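Local atomic coordinates of sugar ABC transporter substrate-binding protein (Treponema pallidum subsp. pallidum, PDB entry 5U2P), a protein that probably binds a sugar or related solute in the periplasm for delivery to an ABC transporter, although it remains an orphan binding protein. Residues 191-196 / 227-232; 249-254 / 270-275; 256-261 / 283-288; 303-308 / 377-382. One frame throughout, in Å; residues are numbered along the deposited sequence.

Interaction 1. Residues 191-196 / 227-232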
loop_
_atom_site.group_PDB
_atom_site.type_symbol
_atom_site.label_atom_id
_atom_site.label_comp_id
_atom_site.label_asym_id
_atom_site.label_seq_id
_atom_site.Cartn_x
_atom_site.Cartn_y
_atom_site.Cartn_z
ATOM N N THR A 191 -11.405 0.958 2.568
ATOM C CA THR A 191 -10.435 -0.110 2.389
ATOM C C THR A 191 -10.986 -1.479 1.989
ATOM O O THR A 191 -10.409 -2.164 1.159
ATOM C CB THR A 191 -9.656 -0.305 3.726
ATOM O OG1 THR A 191 -9.311 0.979 4.284
ATOM C CG2 THR A 191 -8.427 -1.140 3.517
ATOM N N LEU A 192 -12.058 -1.912 2.647
ATOM C CA LEU A 192 -12.653 -3.211 2.368
ATOM C C LEU A 192 -13.114 -3.319 0.922
ATOM O O LEU A 192 -12.744 -4.256 0.195
ATOM C CB LEU A 192 -13.842 -3.470 3.310
ATOM C CG LEU A 192 -14.657 -4.735 3.054
ATOM C CD1 LEU A 192 -13.758 -5.910 3.183
ATOM C CD2 LEU A 192 -15.801 -4.834 4.047
ATOM N N LEU A 193 -13.917 -2.358 0.490
ATOM C CA LEU A 193 -14.401 -2.393 -0.884
ATOM C C LEU A 193 -13.258 -2.095 -1.861
ATOM O O LEU A 193 -13.192 -2.678 -2.952
ATOM C CB LEU A 193 -15.553 -1.405 -1.078
ATOM C CG LEU A 193 -16.321 -1.525 -2.390
ATOM C CD1 LEU A 193 -16.862 -2.948 -2.578
ATOM C CD2 LEU A 193 -17.456 -0.504 -2.415
ATOM N N ALA A 194 -12.351 -1.202 -1.474
ATOM C CA ALA A 194 -11.179 -0.895 -2.305
ATOM C C ALA A 194 -10.359 -2.151 -2.594
ATOM O O ALA A 194 -9.943 -2.393 -3.729
ATOM C CB ALA A 194 -10.316 0.154 -1.637
ATOM N N ASP A 195 -10.101 -2.931 -1.548
ATOM C CA ASP A 195 -9.366 -4.177 -1.692
ATOM C C ASP A 195 -10.049 -5.090 -2.713
ATOM O O ASP A 195 -9.428 -5.570 -3.672
ATOM C CB ASP A 195 -9.247 -4.864 -0.327
ATOM C CG ASP A 195 -8.547 -6.198 -0.396
ATOM O OD1 ASP A 195 -7.291 -6.202 -0.405
ATOM O OD2 ASP A 195 -9.247 -7.240 -0.429
ATOM N N ALA A 196 -11.349 -5.294 -2.539
ATOM C CA ALA A 196 -12.066 -6.235 -3.376
ATOM C C ALA A 196 -12.172 -5.773 -4.823
ATOM O O ALA A 196 -11.980 -6.576 -5.736
ATOM C CB ALA A 196 -13.438 -6.481 -2.790
ATOM N N TYR A 227 -20.232 -5.614 -9.938
ATOM C CA TYR A 227 -21.522 -6.118 -9.445
ATOM C C TYR A 227 -21.381 -7.171 -8.325
ATOM O O TYR A 227 -22.018 -7.037 -7.263
ATOM C CB TYR A 227 -22.347 -6.690 -10.605
ATOM C CG TYR A 227 -23.649 -7.336 -10.176
ATOM C CD1 TYR A 227 -24.798 -6.576 -9.994
ATOM C CD2 TYR A 227 -23.732 -8.708 -9.966
ATOM C CE1 TYR A 227 -25.995 -7.166 -9.596
ATOM C CE2 TYR A 227 -24.927 -9.308 -9.577
ATOM C CZ TYR A 227 -26.052 -8.529 -9.397
ATOM O OH TYR A 227 -27.231 -9.122 -9.009
ATOM N N PRO A 228 -20.565 -8.216 -8.546
ATOM C CA PRO A 228 -20.447 -9.227 -7.488
ATOM C C PRO A 228 -19.785 -8.737 -6.199
ATOM O O PRO A 228 -20.174 -9.206 -5.136
ATOM C CB PRO A 228 -19.612 -10.337 -8.147
ATOM C CG PRO A 228 -18.959 -9.697 -9.319
ATOM C CD PRO A 228 -19.905 -8.657 -9.790
ATOM N N VAL A 229 -18.820 -7.813 -6.265
ATOM C CA VAL A 229 -18.149 -7.380 -5.039
ATOM C C VAL A 229 -19.029 -6.399 -4.268
ATOM O O VAL A 229 -18.989 -6.358 -3.035
ATOM C CB VAL A 229 -16.757 -6.743 -5.315
ATOM C CG1 VAL A 229 -15.911 -7.682 -6.167
ATOM C CG2 VAL A 229 -16.885 -5.394 -5.983
ATOM N N LEU A 230 -19.827 -5.610 -4.980
ATOM C CA LEU A 230 -20.807 -4.763 -4.317
ATOM C C LEU A 230 -21.838 -5.662 -3.648
ATOM O O LEU A 230 -22.283 -5.389 -2.531
ATOM C CB LEU A 230 -21.461 -3.792 -5.312
ATOM C CG LEU A 230 -20.527 -2.676 -5.769
ATOM C CD1 LEU A 230 -21.127 -1.969 -6.973
ATOM C CD2 LEU A 230 -20.239 -1.669 -4.678
ATOM N N GLY A 231 -22.200 -6.754 -4.321
ATOM C CA GLY A 231 -23.109 -7.736 -3.755
ATOM C C GLY A 231 -22.586 -8.297 -2.430
ATOM O O GLY A 231 -23.324 -8.430 -1.456
ATOM N N ALA A 232 -21.302 -8.637 -2.407
ATOM C CA ALA A 232 -20.651 -9.163 -1.199
ATOM C C ALA A 232 -20.698 -8.154 -0.066
ATOM O O ALA A 232 -21.036 -8.472 1.091
ATOM C CB ALA A 232 -19.189 -9.540 -1.514
#

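Interaction 2. Residues 249-254 / 270-275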
loop_
_atom_site.group_PDB
_atom_site.type_symbol
_atom_site.label_atom_id
_atom_site.label_comp_id
_atom_site.label_asym_id
_atom_site.label_seq_id
_atom_site.Cartn_x
_atom_site.Cartn_y
_atom_site.Cartn_z
ATOM N N ALA A 249 -15.326 4.500 13.217
ATOM C CA ALA A 249 -14.481 4.221 14.372
ATOM C C ALA A 249 -13.041 4.537 14.060
ATOM O O ALA A 249 -12.512 4.126 13.021
ATOM C CB ALA A 249 -14.605 2.768 14.806
ATOM N N ARG A 250 -12.406 5.249 14.978
ATOM C CA ARG A 250 -11.011 5.622 14.825
ATOM C C ARG A 250 -10.107 4.413 15.057
ATOM O O ARG A 250 -10.486 3.467 15.732
ATOM C CB ARG A 250 -10.650 6.743 15.797
ATOM C CG ARG A 250 -11.312 8.073 15.465
ATOM C CD ARG A 250 -11.264 9.029 16.649
ATOM N NE ARG A 250 -9.897 9.317 17.081
ATOM C CZ ARG A 250 -9.587 10.049 18.148
ATOM N NH1 ARG A 250 -10.549 10.572 18.900
ATOM N NH2 ARG A 250 -8.315 10.255 18.467
ATOM N N VAL A 251 -8.911 4.455 14.489
ATOM C CA VAL A 251 -7.946 3.382 14.690
ATOM C C VAL A 251 -7.703 3.147 16.177
ATOM O O VAL A 251 -7.605 1.991 16.629
ATOM C CB VAL A 251 -6.611 3.699 13.956
ATOM C CG1 VAL A 251 -5.494 2.771 14.431
ATOM C CG2 VAL A 251 -6.799 3.566 12.469
ATOM N N ARG A 252 -7.604 4.229 16.951
ATOM C CA ARG A 252 -7.370 4.121 18.397
ATOM C C ARG A 252 -8.475 3.298 19.084
ATOM O O ARG A 252 -8.226 2.585 20.060
ATOM C CB ARG A 252 -7.280 5.520 19.026
ATOM C CG ARG A 252 -7.124 5.555 20.546
ATOM C CD ARG A 252 -8.063 6.579 21.186
ATOM N NE ARG A 252 -7.607 7.952 20.975
ATOM C CZ ARG A 252 -6.968 8.693 21.877
ATOM N NH1 ARG A 252 -6.695 8.218 23.088
ATOM N NH2 ARG A 252 -6.600 9.928 21.564
ATOM N N GLU A 253 -9.699 3.423 18.576
ATOM C CA GLU A 253 -10.838 2.714 19.131
ATOM C C GLU A 253 -10.797 1.229 18.777
ATOM O O GLU A 253 -11.069 0.381 19.614
ATOM C CB GLU A 253 -12.141 3.361 18.657
ATOM C CG GLU A 253 -12.260 4.787 19.144
ATOM C CD GLU A 253 -13.531 5.476 18.695
ATOM O OE1 GLU A 253 -13.613 5.864 17.508
ATOM O OE2 GLU A 253 -14.449 5.637 19.533
ATOM N N ILE A 254 -10.416 0.911 17.549
ATOM C CA ILE A 254 -10.214 -0.473 17.147
ATOM C C ILE A 254 -9.156 -1.134 18.021
ATOM O O ILE A 254 -9.351 -2.246 18.493
ATOM C CB ILE A 254 -9.780 -0.563 15.660
ATOM C CG1 ILE A 254 -10.910 -0.138 14.727
ATOM C CG2 ILE A 254 -9.244 -1.955 15.311
ATOM C CD1 ILE A 254 -12.147 -0.944 14.820
ATOM N N HIS A 270 -1.865 -3.438 7.823
ATOM C CA HIS A 270 -1.008 -4.134 8.792
ATOM C C HIS A 270 -0.421 -3.160 9.830
ATOM O O HIS A 270 0.051 -3.597 10.888
ATOM C CB HIS A 270 0.115 -4.892 8.062
ATOM C CG HIS A 270 1.330 -4.062 7.801
ATOM N ND1 HIS A 270 1.436 -3.203 6.717
ATOM C CD2 HIS A 270 2.487 -3.930 8.494
ATOM C CE1 HIS A 270 2.609 -2.596 6.755
ATOM N NE2 HIS A 270 3.270 -3.022 7.825
ATOM N N LEU A 271 -0.429 -1.857 9.539
ATOM C CA LEU A 271 0.052 -0.865 10.498
ATOM C C LEU A 271 -0.853 -0.820 11.731
ATOM O O LEU A 271 -0.391 -0.532 12.845
ATOM C CB LEU A 271 0.149 0.525 9.870
ATOM C CG LEU A 271 1.153 0.630 8.697
ATOM C CD1 LEU A 271 1.057 1.994 8.018
ATOM C CD2 LEU A 271 2.581 0.318 9.140
ATOM N N VAL A 272 -2.136 -1.102 11.528
ATOM C CA VAL A 272 -3.081 -1.185 12.631
ATOM C C VAL A 272 -2.792 -2.439 13.457
ATOM O O VAL A 272 -2.756 -2.386 14.691
ATOM C CB VAL A 272 -4.531 -1.177 12.128
ATOM C CG1 VAL A 272 -5.515 -1.374 13.258
ATOM C CG2 VAL A 272 -4.814 0.119 11.380
ATOM N N ALA A 273 -2.544 -3.566 12.788
ATOM C CA ALA A 273 -2.202 -4.812 13.469
ATOM C C ALA A 273 -0.917 -4.641 14.275
ATOM O O ALA A 273 -0.809 -5.101 15.431
ATOM C CB ALA A 273 -2.047 -5.956 12.467
ATOM N N ASP A 274 0.064 -3.962 13.691
ATOM C CA ASP A 274 1.302 -3.646 14.429
ATOM C C ASP A 274 1.015 -2.864 15.720
ATOM O O ASP A 274 1.609 -3.125 16.794
ATOM C CB ASP A 274 2.258 -2.831 13.554
ATOM C CG ASP A 274 3.055 -3.685 12.573
ATOM O OD1 ASP A 274 3.035 -4.928 12.681
ATOM O OD2 ASP A 274 3.729 -3.094 11.699
ATOM N N ALA A 275 0.099 -1.913 15.615
ATOM C CA ALA A 275 -0.288 -1.055 16.720
ATOM C C ALA A 275 -1.007 -1.852 17.790
ATOM O O ALA A 275 -0.859 -1.584 18.995
ATOM C CB ALA A 275 -1.152 0.068 16.238
#

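Interaction 3. Residues 256-261 / 283-288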
loop_
_atom_site.group_PDB
_atom_site.type_symbol
_atom_site.label_atom_id
_atom_site.label_comp_id
_atom_site.label_asym_id
_atom_site.label_seq_id
_atom_site.Cartn_x
_atom_site.Cartn_y
_atom_site.Cartn_z
ATOM N N HIS A 256 -8.184 -0.284 21.020
ATOM C CA HIS A 256 -8.730 -0.387 22.361
ATOM C C HIS A 256 -9.616 -1.611 22.495
ATOM O O HIS A 256 -9.457 -2.408 23.435
ATOM C CB HIS A 256 -9.520 0.863 22.708
ATOM C CG HIS A 256 -10.049 0.872 24.096
ATOM N ND1 HIS A 256 -11.215 0.237 24.450
ATOM C CD2 HIS A 256 -9.579 1.460 25.220
ATOM C CE1 HIS A 256 -11.427 0.417 25.742
ATOM N NE2 HIS A 256 -10.466 1.181 26.222
ATOM N N ASP A 257 -10.524 -1.789 21.536
ATOM C CA ASP A 257 -11.455 -2.906 21.595
ATOM C C ASP A 257 -10.796 -4.251 21.245
ATOM O O ASP A 257 -11.123 -5.282 21.852
ATOM C CB ASP A 257 -12.657 -2.644 20.676
ATOM C CG ASP A 257 -13.536 -1.492 21.154
ATOM O OD1 ASP A 257 -13.476 -1.141 22.351
ATOM O OD2 ASP A 257 -14.300 -0.940 20.321
ATOM N N PHE A 258 -9.879 -4.260 20.283
ATOM C CA PHE A 258 -9.261 -5.512 19.862
ATOM C C PHE A 258 -8.442 -6.099 20.991
ATOM O O PHE A 258 -8.465 -7.317 21.201
ATOM C CB PHE A 258 -8.390 -5.303 18.612
ATOM C CG PHE A 258 -8.202 -6.548 17.795
ATOM C CD1 PHE A 258 -7.392 -7.587 18.254
ATOM C CD2 PHE A 258 -8.845 -6.690 16.578
ATOM C CE1 PHE A 258 -7.223 -8.731 17.488
ATOM C CE2 PHE A 258 -8.688 -7.819 15.817
ATOM C CZ PHE A 258 -7.875 -8.843 16.259
ATOM N N THR A 259 -7.727 -5.246 21.726
ATOM C CA THR A 259 -6.858 -5.731 22.793
ATOM C C THR A 259 -7.660 -6.145 24.013
ATOM O O THR A 259 -7.094 -6.720 24.945
ATOM C CB THR A 259 -5.781 -4.692 23.213
ATOM O OG1 THR A 259 -6.380 -3.462 23.649
ATOM C CG2 THR A 259 -4.844 -4.402 22.068
ATOM N N ARG A 260 -8.966 -5.836 24.022
ATOM C CA ARG A 260 -9.879 -6.289 25.085
ATOM C C ARG A 260 -10.802 -7.435 24.637
ATOM O O ARG A 260 -11.837 -7.706 25.254
ATOM C CB ARG A 260 -10.700 -5.107 25.598
ATOM C CG ARG A 260 -9.870 -4.123 26.402
ATOM C CD ARG A 260 -10.556 -2.805 26.625
ATOM N NE ARG A 260 -9.783 -1.948 27.508
ATOM C CZ ARG A 260 -8.642 -1.345 27.180
ATOM N NH1 ARG A 260 -8.117 -1.491 25.973
ATOM N NH2 ARG A 260 -8.013 -0.598 28.082
ATOM N N ASP A 261 -10.398 -8.122 23.580
ATOM C CA ASP A 261 -11.105 -9.297 23.068
ATOM C C ASP A 261 -12.551 -8.967 22.676
ATOM O O ASP A 261 -13.447 -9.806 22.802
ATOM C CB ASP A 261 -11.103 -10.451 24.102
ATOM C CG ASP A 261 -9.722 -11.051 24.352
ATOM O OD1 ASP A 261 -8.734 -10.704 23.677
ATOM O OD2 ASP A 261 -9.634 -11.919 25.239
ATOM N N ILE A 283 -0.682 -10.647 22.585
ATOM C CA ILE A 283 -1.877 -11.049 21.875
ATOM C C ILE A 283 -1.502 -12.010 20.742
ATOM O O ILE A 283 -0.443 -11.900 20.140
ATOM C CB ILE A 283 -2.659 -9.825 21.335
ATOM C CG1 ILE A 283 -4.082 -10.232 20.947
ATOM C CG2 ILE A 283 -1.921 -9.169 20.204
ATOM C CD1 ILE A 283 -5.013 -9.055 20.770
ATOM N N ASN A 284 -2.378 -12.980 20.523
ATOM C CA ASN A 284 -2.175 -14.023 19.533
ATOM C C ASN A 284 -2.940 -13.683 18.250
ATOM O O ASN A 284 -4.114 -13.981 18.132
ATOM C CB ASN A 284 -2.634 -15.370 20.091
ATOM C CG ASN A 284 -2.107 -16.533 19.291
ATOM O OD1 ASN A 284 -1.172 -16.381 18.501
ATOM N ND2 ASN A 284 -2.702 -17.704 19.487
ATOM N N LEU A 285 -2.248 -13.008 17.352
ATOM C CA LEU A 285 -2.856 -12.450 16.156
ATOM C C LEU A 285 -2.489 -13.283 14.947
ATOM O O LEU A 285 -1.330 -13.640 14.764
ATOM C CB LEU A 285 -2.381 -11.006 15.968
ATOM C CG LEU A 285 -3.273 -10.010 15.240
ATOM C CD1 LEU A 285 -4.518 -9.782 16.046
ATOM C CD2 LEU A 285 -2.538 -8.690 15.034
ATOM N N GLY A 286 -3.476 -13.584 14.116
ATOM C CA GLY A 286 -3.235 -14.202 12.827
ATOM C C GLY A 286 -3.588 -13.236 11.717
ATOM O O GLY A 286 -4.269 -12.235 11.964
ATOM N N ALA A 287 -3.107 -13.520 10.509
ATOM C CA ALA A 287 -3.385 -12.687 9.335
ATOM C C ALA A 287 -3.518 -13.530 8.076
ATOM O O ALA A 287 -2.622 -14.306 7.733
ATOM C CB ALA A 287 -2.295 -11.657 9.140
ATOM N N CYS A 288 -4.608 -13.335 7.351
ATOM C CA CYS A 288 -4.854 -14.091 6.133
ATOM C C CYS A 288 -5.510 -13.221 5.081
ATOM O O CYS A 288 -5.895 -12.078 5.342
ATOM C CB CYS A 288 -5.737 -15.301 6.432
ATOM S SG CYS A 288 -7.374 -14.854 7.050
#

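Interaction 4. Residues 303-308 / 377-382. With EDO (1,2-ethanediol), chain E.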
loop_
_atom_site.group_PDB
_atom_site.type_symbol
_atom_site.label_atom_id
_atom_site.label_comp_id
_atom_site.label_asym_id
_atom_site.label_seq_id
_atom_site.Cartn_x
_atom_site.Cartn_y
_atom_site.Cartn_z
ATOM N N SER A 303 -0.842 -0.154 0.034
ATOM C CA SER A 303 -0.251 1.055 -0.478
ATOM C C SER A 303 1.189 0.814 -0.882
ATOM O O SER A 303 2.003 0.388 -0.057
ATOM C CB SER A 303 -0.264 2.177 0.536
ATOM O OG SER A 303 0.431 3.279 -0.033
ATOM N N LEU A 304 1.476 1.097 -2.145
ATOM C CA LEU A 304 2.835 1.041 -2.692
ATOM C C LEU A 304 3.377 2.453 -2.904
ATOM O O LEU A 304 4.322 2.665 -3.677
ATOM C CB LEU A 304 2.849 0.224 -3.993
ATOM C CG LEU A 304 2.206 -1.173 -3.920
ATOM C CD1 LEU A 304 2.278 -1.917 -5.261
ATOM C CD2 LEU A 304 2.848 -2.014 -2.812
ATOM N N GLU A 305 2.806 3.410 -2.181
ATOM C CA GLU A 305 3.225 4.802 -2.255
ATOM C C GLU A 305 4.488 5.009 -1.429
ATOM O O GLU A 305 4.473 5.703 -0.418
ATOM C CB GLU A 305 2.107 5.729 -1.770
ATOM C CG GLU A 305 0.821 5.655 -2.641
ATOM C CD GLU A 305 0.857 6.563 -3.845
ATOM O OE1 GLU A 305 1.666 7.517 -3.841
ATOM O OE2 GLU A 305 0.090 6.317 -4.805
ATOM N N VAL A 306 5.565 4.388 -1.884
ATOM C CA VAL A 306 6.858 4.424 -1.222
ATOM C C VAL A 306 7.778 5.468 -1.849
ATOM O O VAL A 306 7.505 5.986 -2.930
ATOM C CB VAL A 306 7.535 3.039 -1.267
ATOM C CG1 VAL A 306 6.632 1.956 -0.599
ATOM C CG2 VAL A 306 7.910 2.633 -2.697
ATOM N N GLN A 307 8.848 5.800 -1.138
ATOM C CA GLN A 307 9.852 6.699 -1.673
ATOM C C GLN A 307 10.914 5.918 -2.434
ATOM O O GLN A 307 11.147 4.735 -2.170
ATOM C CB GLN A 307 10.488 7.522 -0.550
ATOM C CG GLN A 307 9.498 8.468 0.146
ATOM C CD GLN A 307 8.663 9.310 -0.835
ATOM O OE1 GLN A 307 7.436 9.151 -0.941
ATOM N NE2 GLN A 307 9.325 10.212 -1.545
ATOM N N GLY A 308 11.575 6.598 -3.368
ATOM C CA GLY A 308 12.645 5.982 -4.129
ATOM C C GLY A 308 13.668 6.989 -4.597
ATOM O O GLY A 308 13.459 8.193 -4.495
ATOM N N ASP A 377 -7.791 2.943 -3.163
ATOM C CA ASP A 377 -7.929 4.027 -2.182
ATOM C C ASP A 377 -6.575 4.590 -1.739
ATOM O O ASP A 377 -6.537 5.555 -0.991
ATOM C CB ASP A 377 -8.749 3.583 -0.940
ATOM C CG ASP A 377 -8.097 2.471 -0.134
ATOM O OD1 ASP A 377 -7.291 1.706 -0.706
ATOM O OD2 ASP A 377 -8.439 2.340 1.083
ATOM N N ALA A 378 -5.479 3.991 -2.195
ATOM C CA ALA A 378 -4.148 4.436 -1.764
ATOM C C ALA A 378 -3.659 5.612 -2.605
ATOM O O ALA A 378 -2.747 6.341 -2.195
ATOM C CB ALA A 378 -3.159 3.297 -1.831
ATOM N N TYR A 379 -4.271 5.802 -3.775
ATOM C CA TYR A 379 -3.873 6.877 -4.689
ATOM C C TYR A 379 -4.290 8.243 -4.115
ATOM O O TYR A 379 -5.345 8.371 -3.476
ATOM C CB TYR A 379 -4.505 6.672 -6.076
ATOM C CG TYR A 379 -3.996 5.495 -6.836
ATOM C CD1 TYR A 379 -4.535 4.227 -6.655
ATOM C CD2 TYR A 379 -2.939 5.635 -7.730
ATOM C CE1 TYR A 379 -4.040 3.138 -7.351
ATOM C CE2 TYR A 379 -2.454 4.565 -8.428
ATOM C CZ TYR A 379 -3.009 3.323 -8.254
ATOM O OH TYR A 379 -2.507 2.265 -8.959
ATOM N N ALA A 380 -3.476 9.268 -4.367
ATOM C CA ALA A 380 -3.779 10.623 -3.903
ATOM C C ALA A 380 -5.190 11.073 -4.318
ATOM O O ALA A 380 -5.897 11.715 -3.543
ATOM C CB ALA A 380 -2.747 11.595 -4.444
ATOM N N GLN A 381 -5.589 10.688 -5.526
ATOM C CA GLN A 381 -6.872 11.105 -6.100
ATOM C C GLN A 381 -8.044 10.588 -5.287
ATOM O O GLN A 381 -9.138 11.158 -5.322
ATOM C CB GLN A 381 -7.016 10.607 -7.539
ATOM C CG GLN A 381 -5.949 11.058 -8.477
ATOM C CD GLN A 381 -4.951 9.977 -8.744
ATOM O OE1 GLN A 381 -4.225 9.541 -7.840
ATOM N NE2 GLN A 381 -4.891 9.534 -9.993
ATOM N N ALA A 382 -7.806 9.501 -4.556
ATOM C CA ALA A 382 -8.863 8.830 -3.812
ATOM C C ALA A 382 -9.146 9.520 -2.480
ATOM O O ALA A 382 -10.187 9.296 -1.860
ATOM C CB ALA A 382 -8.494 7.347 -3.581
HETATM C C1 EDO E . -3.663 1.264 2.137
HETATM O O1 EDO E . -3.630 0.049 2.882
HETATM C C2 EDO E . -4.658 1.225 0.988
HETATM O O2 EDO E . -5.681 0.237 1.108
HETATM O O HOH W 1 -0.700 9.187 -5.387
#

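Interaction 1. Residues 191-196 / 227-232
Ala196 and Val229 mark the closest backbone approach of two roughly antiparallel helical segments, 191-196 and 227-232, whose axes come within 10.2 Å at an angle of 150°. No hydrogen bond joins them, and the interface is made by four apolar side chains. Leu193 carries much of it. With CG swung anti to its backbone N (chi1 -169°), the side chain leaves its helix along the interface and delivers both methyls to the opposing turn. Its CD2 meets CD2 of Leu230 at 3.8 Å, the two side chains crossing at a slant, while its CD1 lies 4.0 Å from the carbonyl O of Val229. One turn further on, where the two backbones come nearest, CB of Ala196 lies 4.2 Å from CB of Val229. This is helix-helix packing between neighbours in the helical part of one lobe of a solute-binding protein, made mostly by branched aliphatic groups. Val229 has a second conformer, and in the one described CG1 lies near the carbonyl O of Ala196, at 4.1 Å. The core continues beyond the pair: Leu230 also packs on Ala406, Met409 and Leu410 of helix 406-417, and Leu193 rests on Phe395 and Tyr233.

Interaction 2. Residues 249-254 / 270-275
Val251 and Val272 reach for each other tip to tip across two helices that follow one another in the sequence with a single strand between them. Both methyls of Val251 converge on one methyl of Val272: CG1 of Val251 lies 4.1 Å from CG2 of Val272, and CG2 of Val251 is equally near that same carbon. The other branch of Val272 is not idle. Because its CG1 stands anti to the backbone N (chi1 175°), that methyl turns to Ile254, one helical turn on, whose CG2 it approaches at 4.3 Å. The contact is thus a small apolar triangle, without a polar bond across it. Helix 251-258, strand 263-267 and helix 270-279 form a consecutive alpha-beta-alpha unit, and the strand supplies the next shell: Tyr266 packs on both Ile254 and Val272, while Ile263 touches Ile254. Further out, the start of the first helix is fixed by its own residues. Glu253 turns back so that OE1, through its anti lone pair, accepts from Arg250 N at 2.9 Å in a nearly straight bond (169°). Since Arg250 holds the N-cap position, this is the backbone-to-side-chain half of a capping box, set right beside Val251. The second helix is tied at its beginning to strand 138-145, where Ile139 N donates to His270 ND1.

Interaction 3. Residues 256-261 / 283-288
The Phe258 ring meets Ile283 at its edge, where CD1 of the isoleucine lies near the ring plane, 3.8 Å from CD1 of Phe258, and the two side chains cross at about a right angle. Leu285 approaches the same ring obliquely. Its CD1 is modelled 3.2 Å from CE1 of Phe258, short for two carbons, so its exact placing is doubtful. Ile283 owes its reach to an extended chain, CG1 anti to the backbone N (chi1 -164°), which also brings CD1 within 4.3 Å of CA of Thr259. A second pair of flat groups lies within segment 256-261: the Arg260 guanidinium covers one face of the His256 ring, with NH1 above its centre. That NH1 also donates to the carbonyl O of His256 at 3.0 Å, which fixes the guanidinium where it is. Ile263, Tyr266 and Ile276 also pack on Phe258, while Asp261 OD1 forms a salt bridge with Arg280. Asp261, with positive phi, gives its N to Phe258 O at 3.2 Å, and Arg262 N reaches back to Asp257 O: the paired bonds of a Schellman motif, here closing a helix that packs against strand 285-288 of an alpha/beta sheet and the residues leading into it.

Interaction 4. Residues 303-308 / 377-382
The torsions of Glu305 bring its side chain against Ala378 and Tyr379: CG stands anti to the carbonyl carbon (chi1 -63°), and the chain bends at chi2 (-86°). CG consequently lies 3.7 Å from the carbonyl O of Ala378, and the carboxylate passes along the opposing backbone with OE2 4.0 Å from CA of Tyr379. Ser303 is set differently. Its OG points anti to the backbone N (chi1 176°) and accepts from Glu305 N at 3.2 Å, an ST turn that leads into the inverse gamma turn centred on Glu305. The CB of the same serine packs on CB of Ala378 at 3.9 Å. No direct hydrogen bond spans the segments; instead a water donates to Glu305 OE2 and accepts from Ala380 N, at 3.0 Å in the latter case. Gln374 holds OE2 as well through its NE2, and its OE1 takes the N-H of Leu304, so one amide positions both the turn and the acid. Beside Ala378 sits a 1,2-ethanediol, probably from the crystallisation liquor, whose O2 donates to Asp377 OD1 at 2.8 Å; Ser138 and Asn140 hold it too. Asp377 in turn packs on Thr191 and Ala194, on the flank of the first turn of helix 191-214. Segment 303-308 runs from strand 300-303 of the six-stranded sheet to strand 307-311 of the five-stranded one, a connection between lobes flanked by the loop that follows strand 372-374.

Overall arrangement
Interactions 1, 2 and 3 are buried and apolar across their interfaces, whereas interaction 4, whose centre is about 7 Å from the centre of the chain, is partly buried and combines apolar contacts with a water bridge and a charged side chain. Interactions 2 and 3 share helix 251-258, at its start and its end, and touch through Ala273 and Leu285, so the helix-helix contact adjoins the helix-strand one. Interaction 1 joins other helices of the same lobe. It touches interaction 4 at the start of helix 191-214. The five-stranded sheet of the other lobe has the order 2-1-3-5-4, consistent with a type II periplasmic binding fold, and interaction 4 lies where the lobes connect.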